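Local coordinates for protein chitinase A (Equisetum arvense, PDB 5BUM) that probably hydrolyses chitin through its family 18 glycosidase domain, the present chain being its small carbohydrate-binding LysM module, at residues Thr27-Ser30 / Gly34-Cys37. Sequence-based numbering, arbitrary orientation.
Sequences TLQS and GLQC
Leu35 meets the helix through one methyl group. Its CD2 lies 3.9 Å from CG of Leu28 and 4.1 Å from CD2 of Leu28. The two leucines cross at a slant and touch at their branched ends, CD2 of Leu35 lying against the CG-CD2 bond of Leu28. Both side chains have CG anti to the backbone N (chi1 -171° in Leu28, 179° in Leu35). CB of Leu35 already points toward the helix, and chi2 of 54° turns CD2 onto Leu28.

Gln29 adds a second, looser apolar touch. Its CG stands 4.2 Å from the same CD2 of Leu35, so that methyl meets carbon from two successive helix residues. Beyond CG the chain of Gln29 runs on past Leu35 and brings OE1 toward the Cys37 end of the loop, with NE2 turned away from it.

No direct hydrogen bond joins the two segments. A water does so instead. It donates to OE1 of Gln29 at 3.0 Å and to O of Leu35 at 3.2 Å. It accepts from N of Cys37, and that N-to-water distance is 2.7 Å. One water thus satisfies two backbone groups of the loop and ties them to the exposed glutamine. SG of Cys37 lies 4.3 Å from OE1 of Gln29, a loose approach and not a bond.

The LysM domain has a beta-alpha-alpha-beta fold. The contact packs the early part of the connection from its second helix, 25-30, to its last strand onto that helix. Leu28 is buried and also packs on Cys14 and Ile17 of helix 14-21. Leu35 touches Cys14 too, and reaches Leu40 and Gln44 farther along the chain. The disulfide between Cys37 and Cys14 ties the connection covalently to the first helix, 14-21. The loop is therefore held against both helices before the chain continues to strand 45-47, which pairs antiparallel with strand 5-7.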
loop_
_atom_site.group_PDB
_atom_site.type_symbol
_atom_site.label_atom_id
_atom_site.label_comp_id
_atom_site.label_asym_id
_atom_site.label_seq_id
_atom_site.Cartn_x
_atom_site.Cartn_y
_atom_site.Cartn_z
ATOM N N THR A 27 8.114 14.297 -5.631
ATOM C CA THR A 27 7.627 14.640 -4.298
ATOM C C THR A 27 6.694 13.560 -3.799
ATOM O O THR A 27 6.847 13.078 -2.692
ATOM C CB THR A 27 6.910 15.995 -4.243
ATOM O OG1 THR A 27 7.774 17.024 -4.747
ATOM C CG2 THR A 27 6.540 16.341 -2.806
ATOM N N LEU A 28 5.730 13.168 -4.619
ATOM C CA LEU A 28 4.871 12.045 -4.259
ATOM C C LEU A 28 5.741 10.867 -3.818
ATOM O O LEU A 28 5.376 10.162 -2.863
ATOM C CB LEU A 28 4.029 11.585 -5.470
ATOM C CG LEU A 28 2.931 10.562 -5.191
ATOM C CD1 LEU A 28 1.993 11.122 -4.120
ATOM C CD2 LEU A 28 2.142 10.172 -6.442
ATOM N N GLN A 29 6.841 10.607 -4.543
ATOM C CA GLN A 29 7.717 9.476 -4.208
ATOM C C GLN A 29 8.386 9.714 -2.887
ATOM O O GLN A 29 8.397 8.834 -2.045
ATOM C CB GLN A 29 8.773 9.203 -5.267
ATOM C CG GLN A 29 8.235 8.347 -6.413
ATOM C CD GLN A 29 9.096 8.403 -7.683
ATOM O OE1 GLN A 29 9.053 7.496 -8.508
ATOM N NE2 GLN A 29 9.867 9.481 -7.847
ATOM N N SER A 30 8.908 10.916 -2.683
ATOM C CA SER A 30 9.539 11.247 -1.423
ATOM C C SER A 30 8.549 11.049 -0.242
ATOM O O SER A 30 8.931 10.736 0.882
ATOM C CB SER A 30 9.957 12.682 -1.443
ATOM O OG SER A 30 8.882 13.406 -0.861
ATOM N N GLY A 34 9.579 3.932 -1.320
ATOM C CA GLY A 34 9.481 2.713 -2.108
ATOM C C GLY A 34 8.294 2.637 -3.050
ATOM O O GLY A 34 8.057 1.575 -3.637
ATOM N N LEU A 35 7.541 3.735 -3.213
ATOM C CA LEU A 35 6.432 3.783 -4.214
ATOM C C LEU A 35 6.865 3.208 -5.543
ATOM O O LEU A 35 8.004 3.406 -5.944
ATOM C CB LEU A 35 5.946 5.223 -4.408
ATOM C CG LEU A 35 4.827 5.458 -5.414
ATOM C CD1 LEU A 35 3.634 4.572 -5.104
ATOM C CD2 LEU A 35 4.395 6.915 -5.441
ATOM N N GLN A 36 5.985 2.455 -6.201
ATOM C CA GLN A 36 6.253 1.933 -7.536
ATOM C C GLN A 36 5.136 2.337 -8.462
ATOM O O GLN A 36 4.047 1.662 -8.539
ATOM C CB GLN A 36 6.345 0.411 -7.547
ATOM C CG GLN A 36 7.553 -0.174 -6.801
ATOM C CD GLN A 36 7.462 -1.711 -6.647
ATOM O OE1 GLN A 36 8.015 -2.264 -5.706
ATOM N NE2 GLN A 36 6.749 -2.384 -7.550
ATOM N N CYS A 37 5.409 3.420 -9.188
ATOM C CA CYS A 37 4.361 4.024 -10.025
ATOM C C CYS A 37 3.923 3.093 -11.152
ATOM O O CYS A 37 2.796 3.204 -11.633
ATOM C CB CYS A 37 4.824 5.404 -10.532
ATOM S SG CYS A 37 4.893 6.657 -9.197
HETATM O O HOH W 1 7.674 4.887 -8.710
#